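Local coordinates for endopolygalacturonase (Chondrostereum purpureum, PDB 1K5C), which probably hydrolyses the alpha-1,4 links between galacturonosyl units of pectic polygalacturonan, cutting the chain internally, at residues 35-40 and 61-66; 101-106 and 131-136; 125-130 and 157-162; 176-181 and 197-202; 180-185 and 208-213. One frame throughout, in Å; residues are numbered along the deposited sequence.

Overall arrangement
All five contacts belong to one parallel beta-helix and are spread along its axis, 4 and 5 on the same pair of coils. Interactions 1 and 4 pair neighbouring strands of the same parallel sheet; interaction 1 runs out into a partly exposed, water-bridged bend, whereas interaction 4 is buried and lies near galacturonate-binding residues. Interaction 2, also buried, has no hydrogen bond and is mainly apolar, packing side chains from two different faces together in the interior beside a corner. Interactions 3 and 5 each join the corners of two neighbouring coils, and are more polar and only partly buried. Asp128 of interaction 3 bonds Thr66 of interaction 1 and Ser106 of interaction 2, while interactions 4 and 5 share Asp180 and Gly181.

Interaction 1 of 5, residues 35-40 and 61-66; sequences LNPDKG and FTIDGT
Leu35 engages strand 61-65 with both backbone and side chain. Its N-H donates to Thr62 O at 2.9 Å and its carbonyl O takes the N-H of Asp64 at 3.1 Å, which sets Leu35 beside Ile63 in parallel register. Ile63 CA adds a C-H contact to the same oxygen of Leu35. Because CG sits beside the backbone N (chi1 -64°), the leucine side chain reaches back along the strand, and its CD1 methyl meets Phe61 CE1 at 3.8 Å, oblique to the ring. Nearer the backbone, Leu35 CB lies 4.1 Å from Ile63 CG1. Leu35 and Ile63 share the inward face, where Ala11, Ile14 and Phe70 close around them. Such stacking of like residues from successive coils is the hallmark of the right-handed parallel beta-helix, the fold of family 28 hydrolases, and 33-35 is an outermost strand of this sheet. Pro37 has no N-H to continue the ladder. Its ring instead crosses the Ile63 side chain at about a right angle, with Pro37 CD 3.4 Å from Asp64 O. One water donates to both Pro37 O and Asp64 O; a second donates to Pro37 O and accepts the N-H of Thr66. Beyond these two waters direct bonding resumes at Thr66, whose O receives the N-H of Gly40 (2.9 Å, 167° at the hydrogen). A third water links Lys39 NZ, 2.8 Å away, to Thr66 OG1, which is also hydrogen-bonded to Asp128.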
# COMPACT_ATOMS: atom_id res chain seq x y z
N LEU A 35 -1.83 -0.19 21.64
CA LEU A 35 -0.55 -0.16 22.34
C LEU A 35 0.11 1.19 22.16
O LEU A 35 0.31 1.64 21.03
CB LEU A 35 0.40 -1.26 21.83
CG LEU A 35 -0.06 -2.70 22.06
CD1 LEU A 35 0.74 -3.68 21.20
CD2 LEU A 35 0.02 -3.06 23.56
N ASN A 36 0.49 1.80 23.31
CA ASN A 36 1.21 3.07 23.33
C ASN A 36 2.51 2.86 24.10
O ASN A 36 2.60 3.21 25.29
CB ASN A 36 0.37 4.18 23.99
CG ASN A 36 -0.81 4.55 23.12
OD1 ASN A 36 -0.64 4.97 21.98
ND2 ASN A 36 -2.02 4.39 23.64
N PRO A 37 3.49 2.21 23.49
CA PRO A 37 4.70 1.83 24.27
C PRO A 37 5.57 3.04 24.56
O PRO A 37 5.54 4.08 23.90
CB PRO A 37 5.43 0.85 23.34
CG PRO A 37 4.48 0.55 22.23
CD PRO A 37 3.57 1.73 22.12
N ASP A 38 6.41 2.85 25.60
CA ASP A 38 7.43 3.85 25.93
C ASP A 38 8.34 4.12 24.74
O ASP A 38 8.59 3.23 23.86
CB ASP A 38 8.32 3.34 27.07
CG ASP A 38 7.68 3.32 28.46
OD1 ASP A 38 6.50 3.53 28.59
OD2 ASP A 38 8.47 3.09 29.41
N LYS A 39 8.91 5.32 24.73
CA LYS A 39 9.94 5.65 23.72
C LYS A 39 11.01 4.58 23.66
O LYS A 39 11.54 4.18 24.71
CB LYS A 39 10.63 6.97 24.06
CG LYS A 39 9.76 8.25 23.97
CD LYS A 39 10.51 9.38 24.63
CE LYS A 39 9.78 10.71 24.48
NZ LYS A 39 9.79 11.21 23.04
N GLY A 40 11.32 4.08 22.46
CA GLY A 40 12.39 3.14 22.28
C GLY A 40 12.08 1.73 22.72
O GLY A 40 13.01 0.90 22.69
N PHE A 61 -6.48 -2.72 15.55
CA PHE A 61 -5.20 -2.72 16.25
C PHE A 61 -4.52 -1.40 15.93
O PHE A 61 -4.40 -1.09 14.74
CB PHE A 61 -4.32 -3.89 15.76
CG PHE A 61 -2.90 -3.86 16.33
CD1 PHE A 61 -2.65 -4.32 17.58
CD2 PHE A 61 -1.84 -3.34 15.57
CE1 PHE A 61 -1.35 -4.31 18.09
CE2 PHE A 61 -0.56 -3.37 16.08
CZ PHE A 61 -0.31 -3.84 17.36
N THR A 62 -4.09 -0.68 16.95
CA THR A 62 -3.33 0.56 16.76
C THR A 62 -2.07 0.50 17.63
O THR A 62 -2.20 0.25 18.84
CB THR A 62 -4.13 1.79 17.16
OG1 THR A 62 -5.35 1.85 16.38
CG2 THR A 62 -3.38 3.09 16.86
N ILE A 63 -0.93 0.80 17.04
CA ILE A 63 0.30 0.97 17.83
C ILE A 63 0.88 2.31 17.43
O ILE A 63 0.95 2.68 16.25
CB ILE A 63 1.26 -0.22 17.64
CG1 ILE A 63 2.49 -0.05 18.57
CG2 ILE A 63 1.67 -0.46 16.19
CD1 ILE A 63 3.27 -1.32 18.74
N ASP A 64 1.23 3.09 18.47
CA ASP A 64 1.73 4.47 18.27
C ASP A 64 2.85 4.68 19.25
O ASP A 64 2.63 4.58 20.47
CB ASP A 64 0.59 5.44 18.50
CG ASP A 64 0.91 6.88 18.22
OD1 ASP A 64 2.01 7.17 17.76
OD2 ASP A 64 0.01 7.72 18.47
N GLY A 65 4.05 4.98 18.77
CA GLY A 65 5.17 5.27 19.68
C GLY A 65 6.34 5.79 18.84
O GLY A 65 6.27 5.84 17.61
N THR A 66 7.40 6.14 19.56
CA THR A 66 8.58 6.77 19.00
C THR A 66 9.75 5.79 19.12
O THR A 66 10.04 5.29 20.20
CB THR A 66 8.92 8.08 19.73
OG1 THR A 66 7.80 8.97 19.57
CG2 THR A 66 10.18 8.73 19.17
O HOH W 1 6.87 6.15 22.36
O HOH W 2 3.40 5.51 22.93
O HOH W 3 7.40 10.30 21.87

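Interaction 2 of 5, residues 101-106 and 131-136; sequences LKIKGS and LTLDGI
Leu131 and Ile103 meet in the interior of the beta-helix, beside the corner at 105-106, and what joins them is apolar, with no hydrogen bond between the two segments. The CG2 methyl of Ile103 meets CD2 of Leu131 at 4.1 Å and lies almost as near Leu131 CD1, so this one methyl faces the forked end of the leucine, the two side chains slanting across each other. Leu131 has CG anti to its backbone nitrogen (chi1 179°), which extends the fork toward strand 101-104. The other branch of Ile103 ends in CD1, which comes 4.3 Å from Leu133 CD1 in a looser methyl contact. Side chain also meets backbone: Leu131 CD1 lies 3.9 Å from Ser106 C, over the corner that follows the strand, and Leu131 CB approaches Gly105 O. The hydroxyl of Ser106 is held by Asp128 and by the N-H of Gly67. Strand 101-104 is paired between 61-65 and 122-127, whereas 130-139 lies alongside 108-115 and 162-170 on another face; Tyr109 of strand 108-115 touches both Ile103 and Leu131, while Ile122 and Val124 of strand 122-127 pack on Ile103 and Leu131 respectively.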
# COMPACT_ATOMS: atom_id res chain seq x y z
N LEU A 101 -4.98 -2.88 10.79
CA LEU A 101 -3.93 -2.36 11.65
C LEU A 101 -3.64 -0.91 11.29
O LEU A 101 -3.67 -0.53 10.13
CB LEU A 101 -2.61 -3.13 11.45
CG LEU A 101 -2.47 -4.48 12.11
CD1 LEU A 101 -3.42 -5.49 11.66
CD2 LEU A 101 -1.03 -4.97 11.94
N LYS A 102 -3.26 -0.15 12.33
CA LYS A 102 -2.77 1.23 12.17
C LYS A 102 -1.46 1.34 12.92
O LYS A 102 -1.38 1.00 14.10
CB LYS A 102 -3.79 2.23 12.76
CG LYS A 102 -3.32 3.67 12.85
CD LYS A 102 -3.02 4.21 11.49
CE LYS A 102 -3.69 5.50 11.20
NZ LYS A 102 -3.33 6.02 9.85
N ILE A 103 -0.42 1.83 12.22
CA ILE A 103 0.93 2.01 12.77
C ILE A 103 1.29 3.48 12.64
O ILE A 103 1.28 4.03 11.52
CB ILE A 103 1.96 1.12 12.08
CG1 ILE A 103 1.58 -0.36 12.17
CG2 ILE A 103 3.37 1.39 12.65
CD1 ILE A 103 2.45 -1.29 11.35
N LYS A 104 1.60 4.13 13.78
CA LYS A 104 1.89 5.54 13.84
C LYS A 104 3.22 5.75 14.57
O LYS A 104 3.60 4.94 15.44
CB LYS A 104 0.79 6.30 14.64
CG LYS A 104 -0.59 6.16 14.12
CD LYS A 104 -1.51 7.09 14.86
CE LYS A 104 -2.84 6.54 15.18
NZ LYS A 104 -3.54 7.69 15.86
N GLY A 105 3.85 6.89 14.32
CA GLY A 105 5.04 7.29 15.05
C GLY A 105 6.30 6.93 14.25
O GLY A 105 6.46 7.36 13.11
N SER A 106 7.20 6.16 14.86
CA SER A 106 8.47 5.84 14.21
C SER A 106 9.02 4.54 14.81
O SER A 106 8.57 4.04 15.83
CB SER A 106 9.48 6.98 14.37
OG SER A 106 9.62 7.34 15.78
N LEU A 131 10.11 5.60 9.79
CA LEU A 131 9.34 4.40 10.08
C LEU A 131 9.64 3.36 9.01
O LEU A 131 9.43 3.64 7.82
CB LEU A 131 7.84 4.76 10.16
CG LEU A 131 6.92 3.56 10.43
CD1 LEU A 131 7.17 2.95 11.82
CD2 LEU A 131 5.48 4.04 10.37
N THR A 132 10.11 2.19 9.44
CA THR A 132 10.47 1.11 8.54
C THR A 132 9.62 -0.09 8.83
O THR A 132 9.53 -0.53 10.00
CB THR A 132 11.95 0.72 8.70
OG1 THR A 132 12.73 1.88 8.35
CG2 THR A 132 12.35 -0.41 7.77
N LEU A 133 9.00 -0.64 7.78
CA LEU A 133 8.26 -1.91 7.84
C LEU A 133 9.06 -2.90 6.99
O LEU A 133 9.33 -2.62 5.82
CB LEU A 133 6.84 -1.76 7.30
CG LEU A 133 5.76 -1.21 8.23
CD1 LEU A 133 6.06 -0.20 9.26
CD2 LEU A 133 4.52 -0.80 7.39
N ASP A 134 9.46 -4.03 7.59
CA ASP A 134 10.45 -4.91 6.95
C ASP A 134 10.04 -6.35 7.14
O ASP A 134 9.92 -6.82 8.28
CB ASP A 134 11.83 -4.59 7.57
CG ASP A 134 12.99 -5.32 6.91
OD1 ASP A 134 12.78 -6.29 6.18
OD2 ASP A 134 14.12 -4.81 7.08
N GLY A 135 9.79 -7.06 6.04
CA GLY A 135 9.53 -8.50 6.16
C GLY A 135 8.14 -8.81 6.67
O GLY A 135 7.96 -9.85 7.30
N ILE A 136 7.17 -7.96 6.34
CA ILE A 136 5.77 -8.16 6.70
C ILE A 136 5.06 -8.84 5.53
O ILE A 136 5.25 -8.45 4.38
CB ILE A 136 5.13 -6.84 7.09
CG1 ILE A 136 5.83 -6.36 8.45
CG2 ILE A 136 3.61 -6.96 7.30
CD1 ILE A 136 5.47 -4.92 8.66

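Interaction 3 of 5, residues 125-130 and 157-162; sequences GPTDAH and VSANNV. With NAG (2-acetamido-2-deoxy-beta-D-glucopyranose), chain C.
Thr127 OG1 donates to Asn160 O at 2.7 Å, the one direct hydrogen bond of the contact. The hydroxyl lies between the backbone N and the carbonyl carbon of its own residue (chi1 58°), and it approaches the asparagine carbonyl at a bend, C=O...O 133°, tilted 23° from the carbonyl plane. Three waters widen this link: one accepts the N-H groups of Thr127 and Asn160, one donates to Thr127 OG1 and accepts from Asn161 ND2, and one donates to Thr127 O and accepts from Asn160 ND2. The apolar part is small. Thr127 CG2 touches Ala159 CB at 3.9 Å and Val162 CG2 at 4.0 Å, while the same alanine methyl packs on Gly125 CA, 3.7 Å away. Gly125 CA also directs a C-H toward Ser158 O. At the corner of the beta-helix the imidazole of His130 is covered on one face by Asn161 O, 3.3 Å above the plane and over the ring centre; His130 NE2 is hydrogen-bonded to Thr163. The sugar belongs to 157-162 alone: Asn161 ND2 carries C1 of N-acetylglucosamine at 1.4 Å, and Asn160 CB lies 3.4 Å from the sugar O5. In the conformer described, Asn161 OD1 is bonded by Asn183 of the next coil, so both ends of the glycosylated amide have protein or water partners. Over the imidazole of His130, the partly negative oxygen on the face would probably favour positive charge on the ring.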
# COMPACT_ATOMS: atom_id res chain seq x y z
N GLY A 125 0.89 5.81 9.27
CA GLY A 125 1.04 7.26 9.46
C GLY A 125 0.06 7.84 10.42
O GLY A 125 -0.98 7.22 10.74
N PRO A 126 0.30 9.06 10.87
CA PRO A 126 1.50 9.86 10.54
C PRO A 126 2.70 9.38 11.34
O PRO A 126 2.60 8.60 12.28
CB PRO A 126 1.10 11.29 10.97
CG PRO A 126 0.07 11.10 12.02
CD PRO A 126 -0.64 9.82 11.73
N THR A 127 3.85 9.94 10.94
CA THR A 127 5.13 9.59 11.57
C THR A 127 5.71 10.83 12.31
O THR A 127 5.36 11.97 12.05
CB THR A 127 6.17 9.10 10.55
OG1 THR A 127 6.29 10.20 9.59
CG2 THR A 127 5.73 7.85 9.85
N ASP A 128 6.64 10.50 13.24
CA ASP A 128 7.40 11.54 13.93
C ASP A 128 8.89 11.41 13.68
O ASP A 128 9.66 12.24 14.27
CB ASP A 128 7.09 11.57 15.44
CG ASP A 128 7.57 10.36 16.20
OD1 ASP A 128 7.88 9.32 15.60
OD2 ASP A 128 7.68 10.52 17.45
N ALA A 129 9.32 10.49 12.88
CA ALA A 129 10.71 10.20 12.54
C ALA A 129 10.65 9.04 11.54
O ALA A 129 9.55 8.66 11.11
CB ALA A 129 11.58 9.87 13.74
N HIS A 130 11.79 8.44 11.18
CA HIS A 130 11.69 7.40 10.15
C HIS A 130 10.93 6.18 10.67
O HIS A 130 11.07 5.77 11.83
CB HIS A 130 13.10 6.97 9.71
CG HIS A 130 13.07 6.41 8.29
ND1 HIS A 130 13.27 7.29 7.23
CD2 HIS A 130 12.66 5.35 7.66
CE1 HIS A 130 13.15 6.74 6.05
NE2 HIS A 130 12.78 5.49 6.33
N VAL A 157 -0.46 4.39 2.78
CA VAL A 157 0.50 5.29 3.41
C VAL A 157 0.10 6.73 3.25
O VAL A 157 -0.02 7.23 2.13
CB VAL A 157 1.92 5.06 2.81
CG1 VAL A 157 2.93 5.97 3.50
CG2 VAL A 157 2.33 3.58 2.92
N SER A 158 -0.06 7.41 4.39
CA SER A 158 -0.23 8.89 4.48
C SER A 158 0.76 9.34 5.55
O SER A 158 0.41 9.39 6.73
CB SER A 158 -1.66 9.29 4.76
OG SER A 158 -2.52 9.00 3.65
N ALA A 159 1.98 9.60 5.13
CA ALA A 159 3.06 9.76 6.12
C ALA A 159 4.31 10.21 5.39
O ALA A 159 4.52 9.94 4.21
CB ALA A 159 3.36 8.38 6.75
N ASN A 160 5.20 10.86 6.17
CA ASN A 160 6.55 11.17 5.70
C ASN A 160 7.55 10.13 6.17
O ASN A 160 7.39 9.52 7.24
CB ASN A 160 6.98 12.56 6.23
CG ASN A 160 6.00 13.64 5.81
OD1 ASN A 160 5.59 13.73 4.67
ND2 ASN A 160 5.70 14.50 6.75
N ASN A 161 8.66 9.99 5.43
CA ASN A 161 9.82 9.29 5.97
C ASN A 161 9.55 7.83 6.31
O ASN A 161 9.85 7.34 7.39
CB ASN A 161 10.35 10.03 7.24
CG ASN A 161 10.58 11.50 6.96
OD1 ASN A 161 11.16 11.90 5.94
ND2 ASN A 161 10.14 12.31 7.94
N VAL A 162 8.98 7.13 5.32
CA VAL A 162 8.62 5.71 5.44
C VAL A 162 9.43 4.85 4.49
O VAL A 162 9.61 5.23 3.31
CB VAL A 162 7.10 5.57 5.13
CG1 VAL A 162 6.72 4.09 4.95
CG2 VAL A 162 6.28 6.21 6.22
C1 NAG C . 10.27 13.73 8.11
C2 NAG C . 11.82 14.12 8.07
C3 NAG C . 11.86 15.68 8.25
C4 NAG C . 11.07 16.39 7.16
C5 NAG C . 9.58 15.86 7.26
C6 NAG C . 8.90 16.39 6.01
C7 NAG C . 13.23 12.49 9.25
C8 NAG C . 13.74 11.99 10.50
N2 NAG C . 12.42 13.55 9.27
O3 NAG C . 13.24 16.12 8.24
O4 NAG C . 10.90 17.82 7.42
O5 NAG C . 9.72 14.41 6.97
O6 NAG C . 9.33 15.42 5.06
O7 NAG C . 13.52 12.01 8.21
O HOH W 4 3.77 11.85 8.68
O HOH W 5 8.39 11.92 10.15
O HOH W 6 5.22 13.77 9.89

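Interaction 4 of 5, residues 176-181 and 197-202; sequences IAINDG and ISIGSI
Ile176 and Ile197 turn their CG2 methyls toward each other, 3.7 Å apart, with the side chains meeting at a slant. In Ile176 this methyl sits between the backbone N and the carbonyl carbon, because CG1 is anti to N (chi1 179°); in Ile197 it is CG2 that lies anti. Two residues on, Ile178 and Ile199 project to the same inward face, but less closely, CB of Ile178 to CG1 of Ile199 being 4.3 Å. On the other face Ala177 CB lies 3.5 Å from Gly200 O. Asn179 ND2 lies 3.2 Å from Gly200 O and as near the carbonyl carbon of Gly200. Ile202 bends back over the end of the pair, CD1 3.8 Å from Asn179 O. Between the two faces, backbone bonds of the parallel pair join Ser198 N to Ile176 O, Ile178 N to Ser198 O and Gly200 N to Ile178 O; the last donor stands above the carbonyl plane. A cis peptide precedes Ser201, whose O shares a donating water with Asn179 O. In this beta-helix sheet strand 176-179 is flanked by 155-158, and 197-202 by 223-230, which brings the galacturonate-binding Arg226 and Lys228 against Ser198.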
# COMPACT_ATOMS: atom_id res chain seq x y z
N ILE A 176 0.48 -1.54 -2.47
CA ILE A 176 0.67 -0.31 -1.69
C ILE A 176 -0.11 0.78 -2.41
O ILE A 176 -0.14 0.79 -3.65
CB ILE A 176 2.16 0.10 -1.51
CG1 ILE A 176 2.29 1.39 -0.70
CG2 ILE A 176 2.91 0.15 -2.86
CD1 ILE A 176 3.73 1.67 -0.23
N ALA A 177 -0.70 1.68 -1.61
CA ALA A 177 -1.25 2.93 -2.13
C ALA A 177 -0.61 4.05 -1.30
O ALA A 177 -0.82 4.13 -0.08
CB ALA A 177 -2.76 3.00 -2.05
N ILE A 178 0.18 4.90 -1.97
CA ILE A 178 0.81 6.03 -1.33
C ILE A 178 -0.10 7.22 -1.59
O ILE A 178 -0.23 7.70 -2.71
CB ILE A 178 2.22 6.28 -1.90
CG1 ILE A 178 3.14 5.05 -1.68
CG2 ILE A 178 2.79 7.54 -1.24
CD1 ILE A 178 4.45 5.12 -2.42
N ASN A 179 -0.77 7.69 -0.51
CA ASN A 179 -1.82 8.67 -0.64
C ASN A 179 -1.43 10.10 -0.25
O ASN A 179 -2.11 11.04 -0.66
CB ASN A 179 -3.04 8.21 0.20
CG ASN A 179 -3.62 6.91 -0.36
OD1 ASN A 179 -3.97 5.99 0.43
ND2 ASN A 179 -3.70 6.82 -1.65
N ASP A 180 -0.38 10.24 0.55
CA ASP A 180 0.08 11.55 0.99
C ASP A 180 1.47 11.36 1.61
O ASP A 180 1.70 10.30 2.24
CB ASP A 180 -0.89 12.11 2.05
CG ASP A 180 -0.71 13.58 2.35
OD1 ASP A 180 -0.30 14.37 1.47
OD2 ASP A 180 -1.07 13.98 3.51
N GLY A 181 2.34 12.35 1.47
CA GLY A 181 3.60 12.36 2.19
C GLY A 181 4.83 12.47 1.29
O GLY A 181 4.78 12.34 0.07
N ILE A 197 1.38 -1.51 -7.79
CA ILE A 197 2.02 -0.52 -6.92
C ILE A 197 1.48 0.84 -7.28
O ILE A 197 1.71 1.32 -8.41
CB ILE A 197 3.55 -0.56 -7.11
CG1 ILE A 197 4.07 -1.96 -6.70
CG2 ILE A 197 4.23 0.55 -6.31
CD1 ILE A 197 5.54 -2.19 -7.04
N SER A 198 0.76 1.49 -6.34
CA SER A 198 0.02 2.70 -6.64
C SER A 198 0.49 3.89 -5.82
O SER A 198 0.78 3.82 -4.63
CB SER A 198 -1.45 2.48 -6.39
OG SER A 198 -1.96 1.67 -7.43
N ILE A 199 0.40 5.05 -6.52
CA ILE A 199 0.35 6.38 -5.87
C ILE A 199 -1.07 6.85 -6.10
O ILE A 199 -1.54 6.93 -7.24
CB ILE A 199 1.37 7.34 -6.43
CG1 ILE A 199 2.80 6.86 -6.08
CG2 ILE A 199 1.10 8.75 -5.95
CD1 ILE A 199 3.90 7.59 -6.85
N GLY A 200 -1.78 7.17 -5.00
CA GLY A 200 -3.16 7.62 -5.04
C GLY A 200 -4.14 6.49 -4.80
O GLY A 200 -3.79 5.37 -4.48
N SER A 201 -5.43 6.82 -4.93
CA SER A 201 -5.94 8.04 -5.53
C SER A 201 -5.60 9.27 -4.74
O SER A 201 -5.79 9.34 -3.50
CB SER A 201 -7.49 7.88 -5.56
OG SER A 201 -8.01 9.08 -5.98
N ILE A 202 -5.09 10.26 -5.46
CA ILE A 202 -4.75 11.56 -4.88
C ILE A 202 -6.01 12.39 -4.78
O ILE A 202 -6.71 12.63 -5.79
CB ILE A 202 -3.68 12.25 -5.74
CG1 ILE A 202 -2.39 11.41 -5.79
CG2 ILE A 202 -3.45 13.67 -5.26
CD1 ILE A 202 -1.64 11.33 -4.47
O HOH W 7 -4.75 11.06 -1.51

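Interaction 5 of 5, residues 180-185 and 208-213; sequences DGNNIR and VSNVVI
Asn210 O is gripped from several quarters: Ile184 N donates to it at 3.1 Å, a water donates at 2.9 Å, and Asn183 CA points a C-H at it. The same water also donates to Asn183 OD1, tying that side chain to the oxygen. This is a corner of the right-handed parallel beta-helix, where consecutive coils turn in step from one face to the next. Asn183 and Asn210 both take left-handed backbone angles (phi 70° and 54°), and Asn183 ND2 bonds the glycosylated Asn161 of the preceding coil, an arrangement reminiscent of the asparagine ladders of such folds. Regular parallel bonding flanks the turn. Before it, Ser209 N donates to Gly181 O and Asn183 N to Ser209 O; after it, Val212 N donates to Ile184 O at 2.9 Å. On the inward face Val208 CG2 covers Asp180 N at 3.5 Å and Ile184 CB lies 4.4 Å from Val211 CG2, a loose pair that Ile178 also touches. On the outer face Arg185 and Val212 run side by side, pointing the same way. The guanidinium of Arg185 is distorted as modelled, so its exact tilt is doubtful; its NH1 forms a salt bridge with Glu187, and its NH2 lies 3.8 Å from Val212 CG1.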
# COMPACT_ATOMS: atom_id res chain seq x y z
N ASP A 180 -0.38 10.24 0.55
CA ASP A 180 0.08 11.55 0.99
C ASP A 180 1.47 11.36 1.61
O ASP A 180 1.70 10.30 2.24
CB ASP A 180 -0.89 12.11 2.05
CG ASP A 180 -0.71 13.58 2.35
OD1 ASP A 180 -0.30 14.37 1.47
OD2 ASP A 180 -1.07 13.98 3.51
N GLY A 181 2.34 12.35 1.47
CA GLY A 181 3.60 12.36 2.19
C GLY A 181 4.83 12.47 1.29
O GLY A 181 4.78 12.34 0.07
N ASN A 182 5.93 12.77 1.97
CA ASN A 182 7.24 12.97 1.37
C ASN A 182 8.21 11.92 1.86
O ASN A 182 8.23 11.58 3.03
CB ASN A 182 7.79 14.36 1.76
CG ASN A 182 9.13 14.65 1.10
OD1 ASN A 182 9.18 14.80 -0.14
ND2 ASN A 182 10.21 14.70 1.86
N ASN A 183 9.10 11.46 0.94
CA ASN A 183 10.25 10.61 1.27
C ASN A 183 9.75 9.21 1.67
O ASN A 183 9.80 8.82 2.85
CB ASN A 183 11.12 11.23 2.36
CG ASN A 183 12.29 10.30 2.70
OD1 ASN A 183 12.74 9.48 1.87
ND2 ASN A 183 12.76 10.41 3.94
N ILE A 184 9.27 8.51 0.69
CA ILE A 184 8.67 7.19 0.85
C ILE A 184 9.38 6.22 -0.11
O ILE A 184 9.45 6.49 -1.30
CB ILE A 184 7.14 7.22 0.61
CG1 ILE A 184 6.47 8.18 1.60
CG2 ILE A 184 6.55 5.80 0.70
CD1 ILE A 184 5.16 8.71 1.13
N ARG A 185 9.86 5.12 0.47
CA ARG A 185 10.63 4.13 -0.27
C ARG A 185 9.92 2.77 -0.16
O ARG A 185 9.60 2.35 0.95
CB ARG A 185 12.05 4.05 0.26
CG ARG A 185 12.93 3.08 -0.52
CD ARG A 185 14.33 3.09 0.13
NE ARG A 185 15.01 3.94 -0.68
CZ ARG A 185 15.88 3.90 -1.69
NH1 ARG A 185 16.43 2.90 -2.30
NH2 ARG A 185 16.04 5.16 -1.96
N VAL A 208 2.08 14.02 -2.68
CA VAL A 208 3.04 12.89 -2.59
C VAL A 208 4.32 13.36 -3.28
O VAL A 208 4.27 13.89 -4.40
CB VAL A 208 2.46 11.64 -3.23
CG1 VAL A 208 3.54 10.60 -3.43
CG2 VAL A 208 1.32 11.11 -2.36
N SER A 209 5.48 13.17 -2.60
CA SER A 209 6.73 13.62 -3.21
C SER A 209 7.87 12.73 -2.78
O SER A 209 7.88 12.14 -1.70
CB SER A 209 7.02 15.07 -2.83
OG SER A 209 6.94 15.27 -1.42
N ASN A 210 8.90 12.69 -3.65
CA ASN A 210 10.15 11.98 -3.35
C ASN A 210 9.87 10.52 -2.96
O ASN A 210 10.17 10.07 -1.85
CB ASN A 210 10.98 12.73 -2.29
CG ASN A 210 11.41 14.06 -2.87
OD1 ASN A 210 11.15 15.12 -2.23
ND2 ASN A 210 12.04 14.07 -3.96
N VAL A 211 9.34 9.80 -3.94
CA VAL A 211 8.98 8.37 -3.82
C VAL A 211 10.00 7.60 -4.65
O VAL A 211 10.29 7.93 -5.80
CB VAL A 211 7.57 8.13 -4.34
CG1 VAL A 211 7.27 6.63 -4.42
CG2 VAL A 211 6.51 8.83 -3.49
N VAL A 212 10.51 6.51 -4.05
CA VAL A 212 11.37 5.54 -4.76
C VAL A 212 10.69 4.18 -4.69
O VAL A 212 10.41 3.67 -3.60
CB VAL A 212 12.79 5.50 -4.14
CG1 VAL A 212 13.58 4.37 -4.77
CG2 VAL A 212 13.49 6.85 -4.36
N ILE A 213 10.43 3.62 -5.87
CA ILE A 213 9.81 2.30 -6.04
C ILE A 213 10.88 1.42 -6.69
O ILE A 213 11.11 1.57 -7.92
CB ILE A 213 8.52 2.41 -6.88
CG1 ILE A 213 7.52 3.32 -6.28
CG2 ILE A 213 7.95 1.03 -7.19
CD1 ILE A 213 6.96 3.03 -5.02
O HOH W 8 12.49 8.51 -0.91